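Local coordinates for putative ABC transporter, ATP-binding protein ComA (Streptococcus mutans, PDB 3K8U) that is a predicted ABC transporter carrying a C39-family peptidase domain, which belongs to the papain-like clan of cysteine peptidases, at residues 14-17 with 18-21; 35-38 with 39-43; 50-53 with 54-58. One frame throughout, in Å; residues are numbered along the deposited sequence.

The three contacts lie on three helices that follow one another in the chain: the start of helix 17-28, helix 35-41 with its C-terminal cap, and the first turns of helix 51-60. Contacts 1 and 2, whose centres lie about 9 Å apart, are joined by a salt bridge from Asp16 OD1 to Arg39 NE at 2.8 Å and by packing of Pro19 on Leu38. Contact 3, its centre about 10 Å from that of contact 2, meets it where Ser42 CB rests 3.4 Å from Gly53 O. Ile54 also reaches back to Gly18 and Val21. Contact 1 holds Cys17, which touches His96, consistent with the active site of papain-like peptidases; contacts 2 and 3 pack against helix 17-28.

Contact 1: 14-17 with 18-21; sequences TRDC and GPAV
Asp16 and Pro19 meet at the start of helix 17-28, where the proline ring lies against the aspartate carbonyl, with Pro19 CD 3.3 Å from Asp16 O. Pro19 suits the first turn, where a missing N-H costs no i-to-i-4 bond. Its CG also comes 4.0 Å from Asp16 OD1. Asp16, the N-cap residue, serves the turn with its carbonyl, since Ala20 N donates to Asp16 O at 3.0 Å. Its carboxylate makes no capping bond and instead pairs with Arg39 of helix 35-41.

Cys17 continues the turn through its backbone: Val21 N donates to Cys17 O at 3.0 Å, with 164° at the hydrogen, and both methyls of Val21 face this oxygen from the same side, CG1 and CG2 each 3.6 Å from Cys17 O. The thiol takes another course. With SG opposite its own backbone N (chi1 -163°), Cys17 turns away from the turn that follows and touches His96 and Pro113. Gly18, lacking a side chain, leaves room for Pro19 CD. A water accepts from Gly18 N at 2.8 Å and donates to Arg15 O, satisfying one N-H of the opening turn.

The chemistry implied is a thiol presented at the amino end of a helix beside a histidine, as in papain-like cysteine peptidases.

Contact 2: 35-38 with 39-43; sequences IAYL and RELSK
A Schellman motif at Lys43 finishes helix 35-41, and in that last turn Leu38 O is gripped by both polar groups of Ser42. Ser42 OG donates to Leu38 O at 2.7 Å and Ser42 N to the same oxygen at 2.9 Å, reaching it from opposite faces of the carbonyl plane. Serine suits the place because its hydroxyl, set between the backbone N and the carbonyl carbon (chi1 61°), folds back onto the helix; OG is also bonded to Thr44 OG1.

On another side, Arg39 runs back along the preceding turn. Its chain bends at chi3 (-59°), laying one face of the guanidinium over Ile35 O and Ala36 CA, with NH1 3.5 Å from Ala36 CA. The NH2 branch touches the methyl CG2 of Ile35 at 3.6 Å. A water receives a bond from Arg39 NH1 at 2.9 Å and gives one to Ala36 O, while NE holds Asp16.

Tyr37 and Leu41 form a more exposed apolar pair. Leu41 CD1 makes a CH-pi contact over one ring face, 3.9 Å from the Tyr37 centroid and 22° off the normal; CD2 meets Tyr37 CE2 at 3.6 Å.

Two donors on one carbonyl thus secure the helix end, and the water together with the ion pair would restrict rotation of the guanidinium, probably keeping its charge directed at Asp16.

Contact 3: 50-53 with 54-58; sequences TALG and IVEAA
Four successive i-to-i+4 bonds, from Thr50 O with Ile54 N (3.1 Å) through Ala51 O with Val55 N and Leu52 O with Glu56 N (2.8 Å) to Gly53 O with Ala57 N, make the opening of helix 51-60 regular. Thr50 is its N-cap. The hydroxyl OG1 accepts from Gly53 N at 3.0 Å with an angle of 151° at the hydrogen, filling an N-H of the first turn, which lacks an i-4 carbonyl partner within the helix. With chi1 at 64°, OG1 lies within reach of Gly53 N, which is why a short hydroxyl residue suits the position.

Beyond the cap, Leu52 and Glu56 meet on the more exposed side. A chi1 of -68° puts Glu56 CG back over the preceding turn, 3.1 Å from Leu52 O; beyond it the chain is extended. One methyl of the leucine, Leu52 CD1, rests on the same methylene at 3.8 Å and touches CD and OE2 of the carboxylate as well.

The branched side chains lie close to carbonyls of the preceding turn. Val55 CG2 sits 3.3 Å from Ala51 O, and Ile54 CG1 approaches Thr50 O at 3.7 Å. Ala57, whose CB is 3.4 Å from Gly53 O, keeps a low profile on its side; with Gly53, which has no side chain at all, it lets the end of helix 35-41 come close at Ser42.

Among its neighbours the helix lies against the antiparallel sheet: Val55 packs on Thr65 and Ser67 of strand 63-69 and on Ile136 of strand 134-140, Ala51 and Ala58 also touch the latter strand, Ile54 reaches Tyr97 of strand 93-104, and Ala57 and Ala58 meet Leu22 of helix 17-28.

Contact 1: 14-17 with 18-21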
loop_
_atom_site.group_PDB
_atom_site.type_symbol
_atom_site.label_atom_id
_atom_site.label_comp_id
_atom_site.label_asym_id
_atom_site.label_seq_id
_atom_site.Cartn_x
_atom_site.Cartn_y
_atom_site.Cartn_z
ATOM N N THR A 14 -10.393 -8.431 -8.469
ATOM C CA THR A 14 -10.229 -6.993 -8.695
ATOM C C THR A 14 -10.497 -6.095 -7.487
ATOM O O THR A 14 -9.970 -4.986 -7.407
ATOM C CB THR A 14 -11.087 -6.507 -9.894
ATOM O OG1 THR A 14 -12.469 -6.793 -9.650
ATOM C CG2 THR A 14 -10.650 -7.209 -11.174
ATOM N N ARG A 15 -11.278 -6.588 -6.532
ATOM C CA ARG A 15 -11.615 -5.817 -5.336
ATOM C C ARG A 15 -10.588 -5.950 -4.207
ATOM O O ARG A 15 -10.694 -5.262 -3.196
ATOM C CB ARG A 15 -12.973 -6.278 -4.794
ATOM C CG ARG A 15 -12.917 -7.639 -4.076
ATOM C CD ARG A 15 -14.278 -8.084 -3.557
ATOM N NE ARG A 15 -15.200 -8.415 -4.639
ATOM C CZ ARG A 15 -16.490 -8.695 -4.471
ATOM N NH1 ARG A 15 -17.028 -8.685 -3.258
ATOM N NH2 ARG A 15 -17.246 -8.982 -5.521
ATOM N N ASP A 16 -9.581 -6.799 -4.399
ATOM C CA ASP A 16 -8.591 -7.074 -3.354
ATOM C C ASP A 16 -7.296 -6.278 -3.256
ATOM O O ASP A 16 -6.354 -6.739 -2.611
ATOM C CB ASP A 16 -8.246 -8.570 -3.355
ATOM C CG ASP A 16 -9.402 -9.443 -2.903
ATOM O OD1 ASP A 16 -10.251 -8.965 -2.123
ATOM O OD2 ASP A 16 -9.449 -10.619 -3.314
ATOM N N CYS A 17 -7.237 -5.081 -3.833
ATOM C CA CYS A 17 -5.997 -4.311 -3.746
ATOM C C CYS A 17 -5.654 -3.929 -2.303
ATOM O O CYS A 17 -4.485 -3.964 -1.913
ATOM C CB CYS A 17 -6.051 -3.058 -4.620
ATOM S SG CYS A 17 -4.406 -2.371 -4.914
ATOM N N GLY A 18 -6.676 -3.577 -1.522
ATOM C CA GLY A 18 -6.477 -3.207 -0.126
ATOM C C GLY A 18 -5.915 -4.370 0.673
ATOM O O GLY A 18 -4.904 -4.225 1.373
ATOM N N PRO A 19 -6.595 -5.526 0.650
ATOM C CA PRO A 19 -6.120 -6.703 1.380
ATOM C C PRO A 19 -4.696 -7.061 0.946
ATOM O O PRO A 19 -3.865 -7.429 1.775
ATOM C CB PRO A 19 -7.116 -7.780 0.950
ATOM C CG PRO A 19 -8.380 -7.022 0.828
ATOM C CD PRO A 19 -7.957 -5.745 0.128
ATOM N N ALA A 20 -4.412 -6.917 -0.349
ATOM C CA ALA A 20 -3.090 -7.232 -0.892
ATOM C C ALA A 20 -1.960 -6.361 -0.351
ATOM O O ALA A 20 -0.920 -6.890 0.047
ATOM C CB ALA A 20 -3.109 -7.189 -2.415
ATOM N N VAL A 21 -2.133 -5.037 -0.348
ATOM C CA VAL A 21 -1.073 -4.171 0.177
ATOM C C VAL A 21 -0.869 -4.393 1.673
ATOM O O VAL A 21 0.262 -4.375 2.152
ATOM C CB VAL A 21 -1.293 -2.651 -0.127
ATOM C CG1 VAL A 21 -1.295 -2.423 -1.631
ATOM C CG2 VAL A 21 -2.574 -2.130 0.509
HETATM O O HOH W 1 -9.363 -3.136 -2.228
#

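Contact 2: 35-38 with 39-43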
loop_
_atom_site.group_PDB
_atom_site.type_symbol
_atom_site.label_atom_id
_atom_site.label_comp_id
_atom_site.label_asym_id
_atom_site.label_seq_id
_atom_site.Cartn_x
_atom_site.Cartn_y
_atom_site.Cartn_z
ATOM N N ILE A 35 -5.285 -13.253 1.768
ATOM C CA ILE A 35 -6.119 -12.194 1.213
ATOM C C ILE A 35 -7.569 -12.366 1.673
ATOM O O ILE A 35 -8.219 -11.396 2.061
ATOM C CB ILE A 35 -6.034 -12.182 -0.334
ATOM C CG1 ILE A 35 -4.690 -11.576 -0.766
ATOM C CG2 ILE A 35 -7.194 -11.401 -0.942
ATOM C CD1 ILE A 35 -4.511 -11.485 -2.265
ATOM N N ALA A 36 -8.054 -13.607 1.682
ATOM C CA ALA A 36 -9.431 -13.882 2.094
ATOM C C ALA A 36 -9.684 -13.424 3.530
ATOM O O ALA A 36 -10.746 -12.878 3.840
ATOM C CB ALA A 36 -9.746 -15.374 1.943
ATOM N N TYR A 37 -8.700 -13.638 4.396
ATOM C CA TYR A 37 -8.804 -13.245 5.800
ATOM C C TYR A 37 -8.794 -11.723 5.956
ATOM O O TYR A 37 -9.624 -11.161 6.672
ATOM C CB TYR A 37 -7.652 -13.861 6.594
ATOM C CG TYR A 37 -7.607 -13.494 8.062
ATOM C CD1 TYR A 37 -8.586 -13.945 8.946
ATOM C CD2 TYR A 37 -6.564 -12.723 8.574
ATOM C CE1 TYR A 37 -8.524 -13.644 10.304
ATOM C CE2 TYR A 37 -6.492 -12.414 9.928
ATOM C CZ TYR A 37 -7.473 -12.879 10.787
ATOM O OH TYR A 37 -7.402 -12.580 12.128
ATOM N N LEU A 38 -7.855 -11.062 5.285
ATOM C CA LEU A 38 -7.748 -9.607 5.368
ATOM C C LEU A 38 -8.912 -8.903 4.687
ATOM O O LEU A 38 -9.302 -7.807 5.090
ATOM C CB LEU A 38 -6.409 -9.124 4.802
ATOM C CG LEU A 38 -5.186 -9.609 5.584
ATOM C CD1 LEU A 38 -3.922 -9.047 4.967
ATOM C CD2 LEU A 38 -5.301 -9.180 7.041
ATOM N N ARG A 39 -9.485 -9.544 3.673
ATOM C CA ARG A 39 -10.629 -8.984 2.957
ATOM C C ARG A 39 -11.781 -8.841 3.948
ATOM O O ARG A 39 -12.488 -7.829 3.960
ATOM C CB ARG A 39 -11.048 -9.912 1.813
ATOM C CG ARG A 39 -12.157 -9.357 0.923
ATOM C CD ARG A 39 -12.725 -10.427 -0.005
ATOM N NE ARG A 39 -11.705 -11.002 -0.879
ATOM C CZ ARG A 39 -11.395 -12.294 -0.927
ATOM N NH1 ARG A 39 -12.023 -13.167 -0.146
ATOM N NH2 ARG A 39 -10.475 -12.720 -1.779
ATOM N N GLU A 40 -11.954 -9.862 4.783
ATOM C CA GLU A 40 -13.007 -9.867 5.794
ATOM C C GLU A 40 -12.721 -8.860 6.913
ATOM O O GLU A 40 -13.607 -8.099 7.312
ATOM C CB GLU A 40 -13.180 -11.284 6.361
ATOM C CG GLU A 40 -14.142 -11.405 7.548
ATOM C CD GLU A 40 -15.542 -10.884 7.258
ATOM O OE1 GLU A 40 -15.992 -10.947 6.092
ATOM O OE2 GLU A 40 -16.202 -10.415 8.211
ATOM N N LEU A 41 -11.475 -8.831 7.383
ATOM C CA LEU A 41 -11.064 -7.917 8.450
ATOM C C LEU A 41 -11.137 -6.441 8.071
ATOM O O LEU A 41 -11.371 -5.587 8.931
ATOM C CB LEU A 41 -9.644 -8.239 8.913
ATOM C CG LEU A 41 -9.474 -9.017 10.218
ATOM C CD1 LEU A 41 -10.161 -10.370 10.120
ATOM C CD2 LEU A 41 -7.992 -9.176 10.520
ATOM N N SER A 42 -10.913 -6.140 6.795
ATOM C CA SER A 42 -10.946 -4.759 6.313
ATOM C C SER A 42 -12.311 -4.324 5.782
ATOM O O SER A 42 -12.453 -3.209 5.278
ATOM C CB SER A 42 -9.882 -4.558 5.229
ATOM O OG SER A 42 -10.129 -5.398 4.117
ATOM N N LYS A 43 -13.304 -5.210 5.881
ATOM C CA LYS A 43 -14.662 -4.931 5.410
ATOM C C LYS A 43 -14.700 -4.596 3.915
ATOM O O LYS A 43 -15.507 -3.778 3.461
ATOM C CB LYS A 43 -15.295 -3.800 6.237
ATOM C CG LYS A 43 -15.508 -4.159 7.706
ATOM C CD LYS A 43 -16.090 -2.990 8.491
ATOM C CE LYS A 43 -16.471 -3.403 9.910
ATOM N NZ LYS A 43 -15.317 -3.960 10.677
HETATM O O HOH W 2 -13.118 -13.031 2.555
#

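Contact 3: 50-53 with 54-58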
loop_
_atom_site.group_PDB
_atom_site.type_symbol
_atom_site.label_atom_id
_atom_site.label_comp_id
_atom_site.label_asym_id
_atom_site.label_seq_id
_atom_site.Cartn_x
_atom_site.Cartn_y
_atom_site.Cartn_z
ATOM N N THR A 50 -11.587 0.771 1.713
ATOM C CA THR A 50 -11.412 2.188 1.994
ATOM C C THR A 50 -10.139 2.306 2.823
ATOM O O THR A 50 -9.627 1.302 3.332
ATOM C CB THR A 50 -12.592 2.766 2.807
ATOM O OG1 THR A 50 -12.638 2.145 4.096
ATOM C CG2 THR A 50 -13.912 2.519 2.089
ATOM N N ALA A 51 -9.616 3.521 2.939
ATOM C CA ALA A 51 -8.407 3.756 3.722
ATOM C C ALA A 51 -8.682 3.389 5.177
ATOM O O ALA A 51 -7.810 2.861 5.872
ATOM C CB ALA A 51 -7.988 5.213 3.612
ATOM N N LEU A 52 -9.910 3.655 5.620
ATOM C CA LEU A 52 -10.334 3.352 6.986
ATOM C C LEU A 52 -10.306 1.840 7.207
ATOM O O LEU A 52 -9.885 1.366 8.263
ATOM C CB LEU A 52 -11.753 3.880 7.222
ATOM C CG LEU A 52 -12.013 4.768 8.444
ATOM C CD1 LEU A 52 -11.688 4.023 9.731
ATOM C CD2 LEU A 52 -11.192 6.043 8.335
ATOM N N GLY A 53 -10.754 1.094 6.197
ATOM C CA GLY A 53 -10.770 -0.357 6.269
ATOM C C GLY A 53 -9.375 -0.937 6.423
ATOM O O GLY A 53 -9.169 -1.877 7.194
ATOM N N ILE A 54 -8.413 -0.391 5.683
ATOM C CA ILE A 54 -7.030 -0.855 5.771
ATOM C C ILE A 54 -6.494 -0.593 7.182
ATOM O O ILE A 54 -5.906 -1.479 7.814
ATOM C CB ILE A 54 -6.124 -0.140 4.734
ATOM C CG1 ILE A 54 -6.475 -0.596 3.317
ATOM C CG2 ILE A 54 -4.654 -0.416 5.030
ATOM C CD1 ILE A 54 -5.658 0.089 2.236
ATOM N N VAL A 55 -6.735 0.617 7.677
ATOM C CA VAL A 55 -6.289 1.021 9.006
ATOM C C VAL A 55 -6.904 0.158 10.107
ATOM O O VAL A 55 -6.197 -0.309 11.002
ATOM C CB VAL A 55 -6.603 2.514 9.266
ATOM C CG1 VAL A 55 -6.341 2.875 10.722
ATOM C CG2 VAL A 55 -5.753 3.389 8.357
ATOM N N GLU A 56 -8.215 -0.063 10.028
ATOM C CA GLU A 56 -8.921 -0.876 11.018
ATOM C C GLU A 56 -8.379 -2.297 11.058
ATOM O O GLU A 56 -8.159 -2.855 12.137
ATOM C CB GLU A 56 -10.424 -0.907 10.726
ATOM C CG GLU A 56 -11.128 0.426 10.940
ATOM C CD GLU A 56 -12.624 0.357 10.676
ATOM O OE1 GLU A 56 -13.039 -0.287 9.686
ATOM O OE2 GLU A 56 -13.387 0.958 11.463
ATOM N N ALA A 57 -8.155 -2.875 9.881
ATOM C CA ALA A 57 -7.631 -4.232 9.780
ATOM C C ALA A 57 -6.229 -4.311 10.375
ATOM O O ALA A 57 -5.935 -5.210 11.163
ATOM C CB ALA A 57 -7.624 -4.689 8.330
ATOM N N ALA A 58 -5.381 -3.347 10.023
ATOM C CA ALA A 58 -4.011 -3.300 10.523
ATOM C C ALA A 58 -3.972 -3.241 12.052
ATOM O O ALA A 58 -3.133 -3.891 12.679
ATOM C CB ALA A 58 -3.277 -2.107 9.931
#